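Local structure of cellulase (Bacillus sp. BG-CS10, 5E09) at residues N368-L373 with D391-K396; E288-F293 with A423-Q428; P193-E196 with D202-N205. The protein probably hydrolyses the beta-1,4-glucosidic linkages of cellulose, using a family 5 glycoside hydrolase domain joined to two carbohydrate-binding modules. One frame throughout, in Å; residues are numbered along the deposited sequence.

Along the chain contact 3 comes first, inside the family 5 barrel. Contact 2 then runs from barrel helix 286-302 to strand 425-432 of the X2 module, and contact 1 is nested within the long loop it closes. Contacts 1 and 2 share the mixed sheet that holds strands 370-375 and 425-432. Their centres lie about 15 Å apart, and they touch where L393 CD2 meets F427 CE2 at 3.9 Å, so the core of the module continues toward its junction with the catalytic domain. Contact 3 is remote, its centre about 33 Å from contact 2 and about 45 Å from contact 1. The three thus sample the barrel, the interdomain seam and the module core.

Contact 1 of 3, residues N368-L373 with D391-K396; sequences NELTGL and DVLTMK
The two sheets of the X2 module, a beta sandwich of the E-set clan, close over each other here through L370 and L373 on one side and L393 and M395 on the other. Strands 370-373 and 392-395 run nearly parallel, 15° apart, with axes 10.9 Å from each other, a sheet-to-sheet spacing bridged by side chains alone. L373 has the largest share. L373 CD1 comes tip to tip against the selenium of M395, a selenomethionine, at 3.6 Å, and the same methyl faces L393 CD1 at 4.1 Å. M395 gets its SE there by bending at chi2 (-53°) and again at chi3, which brings the end of the chain nearer to the opposite sheet than its CB bond alone would suggest. A classic beta bulge, with T371 and G372 both opposite Q418, sits in the 370-375 strand. The extra residue lets L370 and L373, three apart, both turn inward. L370 contributes less than L373, its CD2 lying 4.3 Å from L393 CD1. L393 extends with CG anti to the backbone N (chi1 174°), pushing its methyls into the interior. Y386 of strand 386-389 touches L373, L393 and M395, while A417 lies beside both leucines of the bulged strand.

Contact 2 of 3, residues E288-F293 with A423-Q428; sequences EKLKFF and ADWHFQ
W425 pushes the six-membered end of its indole against helix 286-302, where L290 and K291 receive it. The buried, tightly packed part is apolar. W425 CZ3 meets L290 CB at 4.1 Å and L290 CD1 at 4.2 Å, and M331 of helix 326-337 also packs on this leucine. With CG anti to the backbone N (chi1 -176°), the indole swings off its strand and reaches across to the helix. This is the seam between two domains: the helix belongs to the family 5 barrel and the strand to the X2 module, so the ring of W425 reaches from the module onto the barrel helix. F427, two residues on, has W425 CD1 3.5 Å above its ring plane, offset toward the rim. On the side nearer solvent lies partly exposed K291, whose chain crosses the indole at about a right angle and touches W425 CH2 through CG at 3.9 Å. Beyond that its chain bends at chi3 (-75°) and K291 NZ forms a 2.8 Å salt bridge with E288 OE2, met on the syn side but 32° out of the carboxylate plane. With an alanine here, E288 would probably lose its charged mate and W425 CH2 the aliphatic cover beside it.

Contact 3 of 3, residues P193-E196 with D202-N205; sequences PTLE and DLLN
The chain leaving strand 190-193 passes close beside the start of helix 201-214, with the CA atoms of T194 and L203 just 5.7 Å apart. T194 faces the helix with its methyl branch. T194 CG2 rests 3.8 Å from the carbonyl oxygen of L203 and 3.9 Å from L204 CD2, while the CB atoms of T194 and L203 stand 4.2 Å apart. The threonine's first torsion (chi1 54°) places OG1 between the backbone N and the carbonyl carbon, and from there the hydroxyl hydrogen-bonds to A198 O in the intervening loop. The two branches therefore divide the work, the methyl packing on the helix and the oxygen bonding back to the loop that leads to it. L203 is the main apolar partner on the helix and forks over L195. L203 CD2 meets L195 CB at 3.9 Å and L195 CD2 at 4.1 Å; the other methyl, L203 CD1, comes to 3.6 Å from L195 O, a van der Waals touch against a carbonyl. H164 of helix 161-181 touches both leucines. L204 starts out pointing away from the loop, yet its end turns back to T194, and it also packs on R255, T259 and F260 of helix 243-261. All four touching residues are buried. T194 in addition touches V223 of strand 219-225, the strand that follows the helix and lies parallel beside 190-193. Strand, loop, helix and strand make up a beta-alpha-beta crossover, as the repeated beta/alpha units of the eight-stranded TIM barrel of family 5 glycoside hydrolases form between neighbouring strands.

Contact 1 of 3, residues N368-L373 with D391-K396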
loop_
_atom_site.group_PDB
_atom_site.type_symbol
_atom_site.label_atom_id
_atom_site.label_comp_id
_atom_site.label_asym_id
_atom_site.label_seq_id
_atom_site.Cartn_x
_atom_site.Cartn_y
_atom_site.Cartn_z
ATOM N N ASN A 368 -1.045 22.408 12.897
ATOM C CA ASN A 368 -0.576 23.414 11.949
ATOM C C ASN A 368 -1.533 24.590 11.879
ATOM O O ASN A 368 -2.570 24.594 12.539
ATOM C CB ASN A 368 -0.397 22.807 10.556
ATOM C CG ASN A 368 0.705 21.773 10.510
ATOM O OD1 ASN A 368 1.710 21.897 11.209
ATOM N ND2 ASN A 368 0.520 20.738 9.689
ATOM N N GLU A 369 -1.178 25.584 11.073
ATOM C CA GLU A 369 -2.003 26.771 10.892
ATOM C C GLU A 369 -2.186 27.073 9.408
ATOM O O GLU A 369 -1.234 26.983 8.635
ATOM C CB GLU A 369 -1.371 27.978 11.594
ATOM C CG GLU A 369 -1.066 27.781 13.076
ATOM C CD GLU A 369 -2.312 27.773 13.945
ATOM O OE1 GLU A 369 -3.418 28.053 13.431
ATOM O OE2 GLU A 369 -2.185 27.464 15.147
ATOM N N LEU A 370 -3.408 27.422 9.016
ATOM C CA LEU A 370 -3.673 27.875 7.659
ATOM C C LEU A 370 -3.032 29.242 7.457
ATOM O O LEU A 370 -3.152 30.114 8.325
ATOM C CB LEU A 370 -5.175 27.953 7.393
ATOM C CG LEU A 370 -5.594 28.377 5.984
ATOM C CD1 LEU A 370 -5.364 27.249 4.984
ATOM C CD2 LEU A 370 -7.046 28.838 5.966
ATOM N N THR A 371 -2.349 29.432 6.329
ATOM C CA THR A 371 -1.719 30.719 6.040
ATOM C C THR A 371 -2.224 31.371 4.748
ATOM O O THR A 371 -1.992 32.558 4.524
ATOM C CB THR A 371 -0.192 30.591 5.951
ATOM O OG1 THR A 371 0.154 29.679 4.903
ATOM C CG2 THR A 371 0.375 30.097 7.270
ATOM N N GLY A 372 -2.900 30.600 3.899
ATOM C CA GLY A 372 -3.477 31.143 2.682
ATOM C C GLY A 372 -4.145 30.120 1.773
ATOM O O GLY A 372 -4.043 28.913 1.994
ATOM N N LEU A 373 -4.854 30.617 0.763
ATOM C CA LEU A 373 -5.384 29.795 -0.323
ATOM C C LEU A 373 -4.849 30.306 -1.650
ATOM O O LEU A 373 -4.585 31.502 -1.796
ATOM C CB LEU A 373 -6.915 29.811 -0.355
ATOM C CG LEU A 373 -7.693 29.291 0.854
ATOM C CD1 LEU A 373 -9.183 29.218 0.528
ATOM C CD2 LEU A 373 -7.164 27.935 1.301
ATOM N N ASP A 391 -11.199 26.267 12.656
ATOM C CA ASP A 391 -10.593 25.267 11.797
ATOM C C ASP A 391 -11.576 25.010 10.676
ATOM O O ASP A 391 -11.401 24.096 9.871
ATOM C CB ASP A 391 -10.323 23.978 12.573
ATOM C CG ASP A 391 -11.588 23.366 13.144
ATOM O OD1 ASP A 391 -12.675 23.942 12.935
ATOM O OD2 ASP A 391 -11.493 22.308 13.801
ATOM N N VAL A 392 -12.625 25.824 10.642
ATOM C CA VAL A 392 -13.669 25.657 9.652
ATOM C C VAL A 392 -13.407 26.687 8.556
ATOM O O VAL A 392 -13.432 27.894 8.802
ATOM C CB VAL A 392 -15.066 25.890 10.253
ATOM C CG1 VAL A 392 -16.132 25.779 9.174
ATOM C CG2 VAL A 392 -15.331 24.900 11.377
ATOM N N LEU A 393 -13.162 26.199 7.346
ATOM C CA LEU A 393 -12.908 27.038 6.185
ATOM C C LEU A 393 -14.182 27.321 5.392
ATOM O O LEU A 393 -14.885 26.408 5.001
ATOM C CB LEU A 393 -11.878 26.365 5.277
ATOM C CG LEU A 393 -11.591 27.033 3.933
ATOM C CD1 LEU A 393 -10.906 28.382 4.145
ATOM C CD2 LEU A 393 -10.749 26.123 3.047
ATOM N N THR A 394 -14.474 28.585 5.129
ATOM C CA THR A 394 -15.605 28.913 4.276
ATOM C C THR A 394 -15.159 29.469 2.923
ATOM O O THR A 394 -14.418 30.460 2.862
ATOM C CB THR A 394 -16.536 29.932 4.950
ATOM O OG1 THR A 394 -16.993 29.408 6.204
ATOM C CG2 THR A 394 -17.734 30.228 4.055
HETATM N N MSE A 395 -15.601 28.814 1.848
HETATM C CA MSE A 395 -15.488 29.370 0.499
HETATM C C MSE A 395 -16.686 30.270 0.229
HETATM O O MSE A 395 -17.841 29.836 0.337
HETATM C CB MSE A 395 -15.413 28.271 -0.570
HETATM C CG MSE A 395 -14.204 27.369 -0.459
HETATM SE SE MSE A 395 -12.522 28.353 -0.400
HETATM C CE MSE A 395 -12.768 29.445 -1.997
ATOM N N LYS A 396 -16.408 31.519 -0.125
ATOM C CA LYS A 396 -17.467 32.481 -0.382
ATOM C C LYS A 396 -18.108 32.220 -1.740
ATOM O O LYS A 396 -17.438 31.791 -2.682
ATOM C CB LYS A 396 -16.926 33.913 -0.310
ATOM C CG LYS A 396 -16.187 34.241 0.988
ATOM C CD LYS A 396 -17.111 34.234 2.191
ATOM C CE LYS A 396 -18.241 35.238 2.025
ATOM N NZ LYS A 396 -19.100 35.353 3.237
#

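Contact 2 of 3, residues E288-F293 with A423-Q428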
loop_
_atom_site.group_PDB
_atom_site.type_symbol
_atom_site.label_atom_id
_atom_site.label_comp_id
_atom_site.label_asym_id
_atom_site.label_seq_id
_atom_site.Cartn_x
_atom_site.Cartn_y
_atom_site.Cartn_z
ATOM N N GLU A 288 -8.835 10.375 1.167
ATOM C CA GLU A 288 -8.805 9.357 2.209
ATOM C C GLU A 288 -7.466 8.612 2.205
ATOM O O GLU A 288 -6.910 8.305 3.267
ATOM C CB GLU A 288 -9.976 8.391 2.026
ATOM C CG GLU A 288 -11.340 9.075 2.055
ATOM C CD GLU A 288 -11.577 9.869 3.337
ATOM O OE1 GLU A 288 -11.444 9.296 4.438
ATOM O OE2 GLU A 288 -11.896 11.074 3.248
ATOM N N LYS A 289 -6.946 8.346 1.007
ATOM C CA LYS A 289 -5.623 7.744 0.853
ATOM C C LYS A 289 -4.542 8.613 1.514
ATOM O O LYS A 289 -3.753 8.137 2.353
ATOM C CB LYS A 289 -5.304 7.535 -0.632
ATOM C CG LYS A 289 -3.875 7.090 -0.911
ATOM C CD LYS A 289 -3.430 7.473 -2.318
ATOM C CE LYS A 289 -4.409 6.965 -3.363
ATOM N NZ LYS A 289 -4.050 7.458 -4.717
ATOM N N LEU A 290 -4.520 9.892 1.132
ATOM C CA LEU A 290 -3.577 10.851 1.712
ATOM C C LEU A 290 -3.673 10.902 3.238
ATOM O O LEU A 290 -2.656 10.845 3.936
ATOM C CB LEU A 290 -3.813 12.246 1.135
ATOM C CG LEU A 290 -3.630 12.411 -0.374
ATOM C CD1 LEU A 290 -4.027 13.812 -0.811
ATOM C CD2 LEU A 290 -2.201 12.104 -0.781
ATOM N N LYS A 291 -4.894 10.998 3.758
ATOM C CA LYS A 291 -5.074 11.034 5.208
ATOM C C LYS A 291 -4.540 9.762 5.885
ATOM O O LYS A 291 -3.911 9.825 6.960
ATOM C CB LYS A 291 -6.549 11.260 5.552
ATOM C CG LYS A 291 -7.008 12.704 5.309
ATOM C CD LYS A 291 -8.431 12.955 5.810
ATOM C CE LYS A 291 -9.461 12.328 4.892
ATOM N NZ LYS A 291 -10.852 12.718 5.264
ATOM N N PHE A 292 -4.765 8.614 5.245
ATOM C CA PHE A 292 -4.251 7.355 5.770
ATOM C C PHE A 292 -2.734 7.408 5.901
ATOM O O PHE A 292 -2.186 7.159 6.979
ATOM C CB PHE A 292 -4.651 6.169 4.885
ATOM C CG PHE A 292 -3.981 4.876 5.276
ATOM C CD1 PHE A 292 -4.524 4.070 6.267
ATOM C CD2 PHE A 292 -2.803 4.475 4.667
ATOM C CE1 PHE A 292 -3.904 2.882 6.641
ATOM C CE2 PHE A 292 -2.178 3.295 5.038
ATOM C CZ PHE A 292 -2.731 2.498 6.029
ATOM N N PHE A 293 -2.050 7.726 4.806
ATOM C CA PHE A 293 -0.587 7.711 4.846
ATOM C C PHE A 293 -0.006 8.771 5.789
ATOM O O PHE A 293 1.004 8.521 6.458
ATOM C CB PHE A 293 -0.019 7.860 3.434
ATOM C CG PHE A 293 -0.082 6.586 2.635
ATOM C CD1 PHE A 293 0.906 5.621 2.770
ATOM C CD2 PHE A 293 -1.141 6.338 1.775
ATOM C CE1 PHE A 293 0.853 4.430 2.050
ATOM C CE2 PHE A 293 -1.204 5.148 1.045
ATOM C CZ PHE A 293 -0.203 4.193 1.187
ATOM N N ALA A 423 2.497 19.600 4.013
ATOM C CA ALA A 423 2.142 19.677 2.601
ATOM C C ALA A 423 0.902 20.532 2.399
ATOM O O ALA A 423 0.079 20.689 3.309
ATOM C CB ALA A 423 1.918 18.281 2.028
ATOM N N ASP A 424 0.775 21.081 1.198
ATOM C CA ASP A 424 -0.431 21.792 0.812
ATOM C C ASP A 424 -1.564 20.804 0.591
ATOM O O ASP A 424 -1.330 19.678 0.148
ATOM C CB ASP A 424 -0.196 22.615 -0.453
ATOM C CG ASP A 424 0.707 23.808 -0.209
ATOM O OD1 ASP A 424 0.836 24.228 0.960
ATOM O OD2 ASP A 424 1.284 24.325 -1.189
ATOM N N TRP A 425 -2.790 21.222 0.902
ATOM C CA TRP A 425 -3.941 20.363 0.677
ATOM C C TRP A 425 -4.701 20.860 -0.542
ATOM O O TRP A 425 -4.970 22.049 -0.658
ATOM C CB TRP A 425 -4.848 20.326 1.912
ATOM C CG TRP A 425 -6.015 19.385 1.783
ATOM C CD1 TRP A 425 -7.287 19.706 1.399
ATOM C CD2 TRP A 425 -6.018 17.974 2.041
ATOM N NE1 TRP A 425 -8.080 18.584 1.405
ATOM C CE2 TRP A 425 -7.323 17.503 1.793
ATOM C CE3 TRP A 425 -5.043 17.059 2.460
ATOM C CZ2 TRP A 425 -7.684 16.158 1.946
ATOM C CZ3 TRP A 425 -5.400 15.720 2.611
ATOM C CH2 TRP A 425 -6.707 15.286 2.352
ATOM N N HIS A 426 -5.046 19.960 -1.458
ATOM C CA HIS A 426 -5.667 20.381 -2.709
ATOM C C HIS A 426 -7.132 19.998 -2.801
ATOM O O HIS A 426 -7.470 18.830 -2.963
ATOM C CB HIS A 426 -4.909 19.798 -3.901
ATOM C CG HIS A 426 -3.466 20.183 -3.934
ATOM N ND1 HIS A 426 -2.509 19.535 -3.184
ATOM C CD2 HIS A 426 -2.822 21.172 -4.597
ATOM C CE1 HIS A 426 -1.333 20.099 -3.397
ATOM N NE2 HIS A 426 -1.496 21.095 -4.249
ATOM N N PHE A 427 -8.000 20.996 -2.712
ATOM C CA PHE A 427 -9.422 20.793 -2.952
ATOM C C PHE A 427 -9.732 20.775 -4.440
ATOM O O PHE A 427 -9.370 21.701 -5.169
ATOM C CB PHE A 427 -10.250 21.888 -2.279
ATOM C CG PHE A 427 -10.142 21.897 -0.785
ATOM C CD1 PHE A 427 -10.746 20.904 -0.028
ATOM C CD2 PHE A 427 -9.449 22.900 -0.137
ATOM C CE1 PHE A 427 -10.653 20.911 1.354
ATOM C CE2 PHE A 427 -9.352 22.917 1.245
ATOM C CZ PHE A 427 -9.953 21.921 1.990
ATOM N N GLN A 428 -10.406 19.720 -4.885
ATOM C CA GLN A 428 -10.953 19.671 -6.232
ATOM C C GLN A 428 -12.356 20.276 -6.206
ATOM O O GLN A 428 -13.237 19.781 -5.504
ATOM C CB GLN A 428 -10.994 18.229 -6.757
ATOM C CG GLN A 428 -9.721 17.424 -6.492
ATOM C CD GLN A 428 -8.551 17.848 -7.366
ATOM O OE1 GLN A 428 -8.678 17.959 -8.586
ATOM N NE2 GLN A 428 -7.400 18.078 -6.744
#

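Contact 3 of 3, residues P193-E196 with D202-N205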
loop_
_atom_site.group_PDB
_atom_site.type_symbol
_atom_site.label_atom_id
_atom_site.label_comp_id
_atom_site.label_asym_id
_atom_site.label_seq_id
_atom_site.Cartn_x
_atom_site.Cartn_y
_atom_site.Cartn_z
ATOM N N PRO A 193 12.002 -11.837 10.305
ATOM C CA PRO A 193 10.554 -11.632 10.243
ATOM C C PRO A 193 9.769 -12.371 11.326
ATOM O O PRO A 193 10.179 -13.444 11.774
ATOM C CB PRO A 193 10.199 -12.187 8.866
ATOM C CG PRO A 193 11.189 -13.307 8.675
ATOM C CD PRO A 193 12.451 -12.896 9.384
ATOM N N THR A 194 8.650 -11.784 11.741
ATOM C CA THR A 194 7.625 -12.533 12.442
ATOM C C THR A 194 6.995 -13.480 11.429
ATOM O O THR A 194 7.194 -13.323 10.222
ATOM C CB THR A 194 6.534 -11.625 13.048
ATOM O OG1 THR A 194 5.987 -10.786 12.023
ATOM C CG2 THR A 194 7.103 -10.750 14.160
ATOM N N LEU A 195 6.246 -14.462 11.918
ATOM C CA LEU A 195 5.477 -15.348 11.054
ATOM C C LEU A 195 4.503 -14.539 10.204
ATOM O O LEU A 195 3.718 -13.751 10.739
ATOM C CB LEU A 195 4.726 -16.385 11.896
ATOM C CG LEU A 195 4.090 -17.551 11.137
ATOM C CD1 LEU A 195 5.155 -18.369 10.415
ATOM C CD2 LEU A 195 3.296 -18.424 12.089
ATOM N N GLU A 196 4.576 -14.725 8.883
ATOM C CA GLU A 196 3.748 -13.997 7.912
ATOM C C GLU A 196 3.995 -12.487 7.943
ATOM O O GLU A 196 3.170 -11.709 7.454
ATOM C CB GLU A 196 2.260 -14.277 8.155
ATOM C CG GLU A 196 1.796 -15.649 7.722
ATOM C CD GLU A 196 0.391 -15.970 8.204
ATOM O OE1 GLU A 196 -0.176 -15.158 8.967
ATOM O OE2 GLU A 196 -0.143 -17.036 7.825
ATOM N N ASP A 202 1.480 -12.670 19.895
ATOM C CA ASP A 202 2.158 -13.953 20.034
ATOM C C ASP A 202 3.302 -14.106 19.033
ATOM O O ASP A 202 4.393 -14.582 19.382
ATOM C CB ASP A 202 1.174 -15.112 19.876
ATOM C CG ASP A 202 1.840 -16.463 20.073
ATOM O OD1 ASP A 202 2.339 -16.726 21.193
ATOM O OD2 ASP A 202 1.866 -17.261 19.111
ATOM N N LEU A 203 3.056 -13.701 17.792
ATOM C CA LEU A 203 4.093 -13.717 16.771
ATOM C C LEU A 203 5.249 -12.790 17.159
ATOM O O LEU A 203 6.429 -13.155 17.056
ATOM C CB LEU A 203 3.501 -13.315 15.421
ATOM C CG LEU A 203 2.246 -14.098 15.023
ATOM C CD1 LEU A 203 1.713 -13.630 13.684
ATOM C CD2 LEU A 203 2.520 -15.594 14.986
ATOM N N LEU A 204 4.902 -11.596 17.627
ATOM C CA LEU A 204 5.906 -10.648 18.102
ATOM C C LEU A 204 6.761 -11.278 19.196
ATOM O O LEU A 204 7.994 -11.217 19.148
ATOM C CB LEU A 204 5.247 -9.366 18.617
ATOM C CG LEU A 204 4.470 -8.542 17.588
ATOM C CD1 LEU A 204 3.824 -7.333 18.251
ATOM C CD2 LEU A 204 5.370 -8.119 16.429
ATOM N N ASN A 205 6.097 -11.904 20.162
ATOM C CA ASN A 205 6.782 -12.551 21.274
ATOM C C ASN A 205 7.736 -13.640 20.819
ATOM O O ASN A 205 8.839 -13.750 21.339
ATOM C CB ASN A 205 5.773 -13.143 22.255
ATOM C CG ASN A 205 5.075 -12.084 23.075
ATOM O OD1 ASN A 205 5.626 -11.008 23.311
ATOM N ND2 ASN A 205 3.852 -12.374 23.508
#